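Local coordinates for leucine-rich-repeat protein (Methanosarcina barkeri, PDB 4WNR) that binds GDP and probably GTP through the Roc domain of a Roco protein, a G-domain followed here by part of the COR region, at residues 150-155 / 175-180. Residues are numbered along the deposited sequence; the frame is centred on the assembly and turned at random.
Sequences NKIDEN and FFRISC. With GDP (guanosine-5'-diphosphate), chain B; SO4 (sulfate ion), chain E.
The guanine-binding end of the Roc G-domain is built here, where the NKxD loop 150-155 packs against the SCK loop that leaves strand 172-177. Ser-179 OG accepts from Glu-182 N within its own loop and donates a weak hydrogen bond across to Asp-153 OD1 at 3.1 Å, a double role that suits a serine hydroxyl. The same carboxylate pairs with the guanine edge: OD1 accepts from GDP N1, while OD2 takes GDP N2 at 2.9 Å in a nearly straight bond (166°). A carboxylate, with two acceptor oxygens, suits the N1-H and N2-H donors of guanine, a pair that adenine lacks. The backbone N-H of Cys-180 is shared, mainly with GDP O6 at 2.8 Å and weakly with Asn-150 OD1. With CG anti to the backbone N (chi1 -160°), the Asn-150 amide comes to the N7/O6 side of the base; its ND2 lies 2.9 Å from GDP N7 and bonds to Ala-52 O, linking the base site to the P-loop. Lys-151 turns from the SCK loop and lays its extended aliphatic chain over one face of the guanine, CG lying 3.4 Å from GDP C6. Ile-152 N makes a long, weak bond to Ile-178 O. The branched Ile-152 side chain crosses Arg-177 at about a right angle and sets CG2 over the centre of one guanidinium face, 4.0 Å above it, while Arg-177 NH2 bonds to Pro-156 O. Together these loops form the G4 and G5 motifs by which Ras-like P-loop GTPases select guanine.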
ATOM      1  N   ASN A 150      19.298  -0.727  -8.326  1.00 68.14           N
ATOM      2  CA  ASN A 150      19.978  -1.609  -7.376  1.00 68.57           C
ATOM      3  C   ASN A 150      20.870  -2.634  -8.076  1.00 70.01           C
ATOM      4  O   ASN A 150      20.715  -2.884  -9.273  1.00 69.64           O
ATOM      5  CB  ASN A 150      18.945  -2.326  -6.496  1.00 68.96           C
ATOM      6  CG  ASN A 150      19.538  -2.858  -5.200  1.00 69.06           C
ATOM      7  OD1 ASN A 150      20.312  -2.176  -4.530  1.00 70.26           O
ATOM      8  ND2 ASN A 150      19.170  -4.081  -4.837  1.00 69.38           N
ATOM      9  N   LYS A 151      21.805  -3.204  -7.316  1.00 72.11           N
ATOM     10  CA  LYS A 151      22.708  -4.271  -7.779  1.00 74.35           C
ATOM     11  C   LYS A 151      23.689  -3.815  -8.868  1.00 75.95           C
ATOM     12  O   LYS A 151      23.866  -4.491  -9.885  1.00 76.05           O
ATOM     13  CB  LYS A 151      21.917  -5.506  -8.241  1.00 74.24           C
ATOM     14  CG  LYS A 151      21.184  -6.216  -7.116  1.00 74.17           C
ATOM     15  CD  LYS A 151      20.134  -7.178  -7.643  1.00 74.32           C
ATOM     16  CE  LYS A 151      19.550  -8.012  -6.514  1.00 74.47           C
ATOM     17  NZ  LYS A 151      18.297  -8.699  -6.919  1.00 74.41           N
ATOM     18  N   ILE A 152      24.333  -2.674  -8.638  1.00 77.27           N
ATOM     19  CA  ILE A 152      25.384  -2.190  -9.546  1.00 78.76           C
ATOM     20  C   ILE A 152      26.699  -2.952  -9.358  1.00 78.91           C
ATOM     21  O   ILE A 152      27.560  -2.926 -10.235  1.00 79.08           O
ATOM     22  CB  ILE A 152      25.633  -0.668  -9.411  1.00 78.95           C
ATOM     23  CG1 ILE A 152      26.157  -0.302  -8.015  1.00 79.32           C
ATOM     24  CG2 ILE A 152      24.361   0.096  -9.742  1.00 79.48           C
ATOM     25  CD1 ILE A 152      26.591   1.144  -7.883  1.00 79.27           C
ATOM     26  N   ASP A 153      26.852  -3.615  -8.214  1.00 79.58           N
ATOM     27  CA  ASP A 153      28.009  -4.481  -7.969  1.00 80.25           C
ATOM     28  C   ASP A 153      28.000  -5.716  -8.877  1.00 82.06           C
ATOM     29  O   ASP A 153      29.057  -6.209  -9.269  1.00 83.50           O
ATOM     30  CB  ASP A 153      28.077  -4.910  -6.498  1.00 79.96           C
ATOM     31  CG  ASP A 153      26.838  -5.657  -6.045  1.00 79.85           C
ATOM     32  OD1 ASP A 153      25.723  -5.137  -6.255  1.00 80.84           O
ATOM     33  OD2 ASP A 153      26.974  -6.756  -5.471  1.00 80.44           O
ATOM     34  N   GLU A 154      26.805  -6.206  -9.203  1.00 83.99           N
ATOM     35  CA  GLU A 154      26.642  -7.326 -10.135  1.00 85.02           C
ATOM     36  C   GLU A 154      26.684  -6.875 -11.595  1.00 85.75           C
ATOM     37  O   GLU A 154      27.073  -7.646 -12.470  1.00 86.95           O
ATOM     38  CB  GLU A 154      25.328  -8.061  -9.867  1.00 86.18           C
ATOM     39  CG  GLU A 154      25.283  -8.775  -8.524  1.00 87.39           C
ATOM     40  CD  GLU A 154      24.068  -9.675  -8.372  1.00 88.20           C
ATOM     41  OE1 GLU A 154      23.034  -9.407  -9.023  1.00 87.24           O
ATOM     42  OE2 GLU A 154      24.147 -10.652  -7.597  1.00 89.39           O
ATOM     43  N   ASN A 155      26.272  -5.634 -11.850  1.00 87.38           N
ATOM     44  CA  ASN A 155      26.277  -5.065 -13.200  1.00 87.88           C
ATOM     45  C   ASN A 155      26.530  -3.552 -13.161  1.00 87.58           C
ATOM     46  O   ASN A 155      25.585  -2.765 -13.109  1.00 88.47           O
ATOM     47  CB  ASN A 155      24.955  -5.381 -13.910  1.00 88.86           C
ATOM     48  CG  ASN A 155      25.009  -5.109 -15.406  1.00 91.54           C
ATOM     49  OD1 ASN A 155      25.627  -4.143 -15.857  1.00 92.65           O
ATOM     50  ND2 ASN A 155      24.347  -5.961 -16.186  1.00 92.24           N
ATOM     51  N   PHE A 175      17.225   9.747  -9.984  1.00 73.54           N
ATOM     52  CA  PHE A 175      17.704   8.387 -10.225  1.00 72.24           C
ATOM     53  C   PHE A 175      18.935   8.137  -9.361  1.00 70.99           C
ATOM     54  O   PHE A 175      19.759   9.032  -9.179  1.00 69.36           O
ATOM     55  CB  PHE A 175      18.064   8.196 -11.696  1.00 72.14           C
ATOM     56  CG  PHE A 175      16.915   8.416 -12.639  1.00 71.68           C
ATOM     57  CD1 PHE A 175      16.640   9.686 -13.133  1.00 71.06           C
ATOM     58  CD2 PHE A 175      16.116   7.354 -13.043  1.00 71.66           C
ATOM     59  CE1 PHE A 175      15.585   9.891 -14.006  1.00 71.68           C
ATOM     60  CE2 PHE A 175      15.060   7.554 -13.917  1.00 71.27           C
ATOM     61  CZ  PHE A 175      14.796   8.824 -14.400  1.00 71.55           C
ATOM     62  N   PHE A 176      19.055   6.925  -8.827  1.00 72.07           N
ATOM     63  CA  PHE A 176      20.150   6.592  -7.911  1.00 72.92           C
ATOM     64  C   PHE A 176      20.691   5.180  -8.113  1.00 72.20           C
ATOM     65  O   PHE A 176      19.993   4.194  -7.869  1.00 72.18           O
ATOM     66  CB  PHE A 176      19.695   6.769  -6.461  1.00 73.36           C
ATOM     67  CG  PHE A 176      19.445   8.196  -6.083  1.00 75.12           C
ATOM     68  CD1 PHE A 176      20.486   9.003  -5.645  1.00 75.80           C
ATOM     69  CD2 PHE A 176      18.172   8.743  -6.184  1.00 75.72           C
ATOM     70  CE1 PHE A 176      20.261  10.324  -5.303  1.00 76.47           C
ATOM     71  CE2 PHE A 176      17.941  10.063  -5.844  1.00 75.65           C
ATOM     72  CZ  PHE A 176      18.987  10.856  -5.403  1.00 76.53           C
ATOM     73  N   ARG A 177      21.944   5.099  -8.559  1.00 71.96           N
ATOM     74  CA  ARG A 177      22.659   3.828  -8.655  1.00 71.43           C
ATOM     75  C   ARG A 177      23.124   3.422  -7.264  1.00 69.27           C
ATOM     76  O   ARG A 177      23.902   4.136  -6.635  1.00 68.04           O
ATOM     77  CB  ARG A 177      23.853   3.954  -9.605  1.00 72.01           C
ATOM     78  CG  ARG A 177      23.449   4.100 -11.063  1.00 73.65           C
ATOM     79  CD  ARG A 177      24.618   4.469 -11.963  1.00 74.44           C
ATOM     80  NE  ARG A 177      25.488   3.328 -12.252  1.00 74.94           N
ATOM     81  CZ  ARG A 177      26.594   3.011 -11.577  1.00 76.23           C
ATOM     82  NH1 ARG A 177      27.008   3.741 -10.542  1.00 76.96           N
ATOM     83  NH2 ARG A 177      27.298   1.946 -11.943  1.00 75.78           N
ATOM     84  N   ILE A 178      22.630   2.285  -6.783  1.00 69.52           N
ATOM     85  CA  ILE A 178      22.947   1.820  -5.434  1.00 70.09           C
ATOM     86  C   ILE A 178      23.313   0.339  -5.392  1.00 70.02           C
ATOM     87  O   ILE A 178      23.065  -0.409  -6.339  1.00 68.29           O
ATOM     88  CB  ILE A 178      21.778   2.072  -4.453  1.00 69.93           C
ATOM     89  CG1 ILE A 178      20.515   1.336  -4.906  1.00 70.44           C
ATOM     90  CG2 ILE A 178      21.504   3.566  -4.326  1.00 69.95           C
ATOM     91  CD1 ILE A 178      19.393   1.357  -3.889  1.00 71.60           C
ATOM     92  N   SER A 179      23.913  -0.057  -4.275  1.00 71.12           N
ATOM     93  CA  SER A 179      24.205  -1.456  -3.978  1.00 71.06           C
ATOM     94  C   SER A 179      23.911  -1.718  -2.505  1.00 71.57           C
ATOM     95  O   SER A 179      24.625  -1.228  -1.630  1.00 72.37           O
ATOM     96  CB  SER A 179      25.667  -1.784  -4.288  1.00 71.30           C
ATOM     97  OG  SER A 179      25.968  -3.130  -3.957  1.00 71.37           O
ATOM     98  N   CYS A 180      22.855  -2.481  -2.235  1.00 72.19           N
ATOM     99  CA  CYS A 180      22.487  -2.828  -0.862  1.00 73.64           C
ATOM    100  C   CYS A 180      23.497  -3.779  -0.219  1.00 74.32           C
ATOM    101  O   CYS A 180      23.632  -3.806   1.003  1.00 74.19           O
ATOM    102  CB  CYS A 180      21.088  -3.445  -0.822  1.00 74.68           C
ATOM    103  SG  CYS A 180      19.764  -2.304  -1.282  1.00 74.55           S
TER
HETATM  104  PB  GDP B 701      12.633  -8.225  -2.877  1.00 66.42           P
HETATM  105  O1B GDP B 701      13.480  -7.171  -3.748  1.00 65.45           O
HETATM  106  O2B GDP B 701      11.675  -7.339  -1.942  1.00 66.65           O
HETATM  107  O3B GDP B 701      11.848  -9.139  -3.738  1.00 68.14           O
HETATM  108  O3A GDP B 701      13.592  -8.991  -1.836  1.00 68.75           O
HETATM  109  PA  GDP B 701      15.195  -8.854  -1.813  1.00 67.02           P
HETATM  110  O1A GDP B 701      15.647  -7.471  -2.054  1.00 67.29           O
HETATM  111  O2A GDP B 701      15.590  -9.352  -0.333  1.00 70.33           O
HETATM  112  O5' GDP B 701      15.785  -9.960  -2.826  1.00 69.15           O
HETATM  113  C5' GDP B 701      16.883  -9.656  -3.629  1.00 68.55           C
HETATM  114  C4' GDP B 701      17.949 -10.756  -3.440  1.00 67.91           C
HETATM  115  O4' GDP B 701      19.201 -10.256  -3.956  1.00 68.60           O
HETATM  116  C3' GDP B 701      18.227 -11.094  -1.976  1.00 67.48           C
HETATM  117  O3' GDP B 701      18.799 -12.407  -1.881  1.00 67.48           O
HETATM  118  C2' GDP B 701      19.232 -10.047  -1.565  1.00 67.32           C
HETATM  119  O2' GDP B 701      20.118 -10.558  -0.556  1.00 65.95           O
HETATM  120  C1' GDP B 701      20.010  -9.775  -2.847  1.00 68.15           C
HETATM  121  N9  GDP B 701      20.314  -8.324  -3.037  1.00 69.94           N
HETATM  122  C8  GDP B 701      19.548  -7.268  -2.767  1.00 70.17           C
HETATM  123  N7  GDP B 701      20.217  -6.170  -3.093  1.00 71.01           N
HETATM  124  C5  GDP B 701      21.402  -6.534  -3.570  1.00 70.80           C
HETATM  125  C6  GDP B 701      22.426  -5.809  -4.026  1.00 70.08           C
HETATM  126  O6  GDP B 701      22.373  -4.581  -4.061  1.00 69.52           O
HETATM  127  N1  GDP B 701      23.577  -6.457  -4.477  1.00 72.11           N
HETATM  128  C2  GDP B 701      23.621  -7.855  -4.434  1.00 72.05           C
HETATM  129  N2  GDP B 701      24.702  -8.505  -4.853  1.00 72.03           N
HETATM  130  N3  GDP B 701      22.559  -8.530  -3.964  1.00 71.01           N
HETATM  131  C4  GDP B 701      21.464  -7.873  -3.537  1.00 70.85           C
HETATM  132  S   SO4 E 704      24.499   8.294 -10.109  0.50 86.69           S
HETATM  133  O1  SO4 E 704      24.523   9.771 -10.222  0.50 87.13           O
HETATM  134  O2  SO4 E 704      25.856   7.798  -9.791  0.50 87.35           O
HETATM  135  O3  SO4 E 704      23.564   7.884  -9.038  0.50 84.87           O
HETATM  136  O4  SO4 E 704      24.056   7.715 -11.396  0.50 85.20           O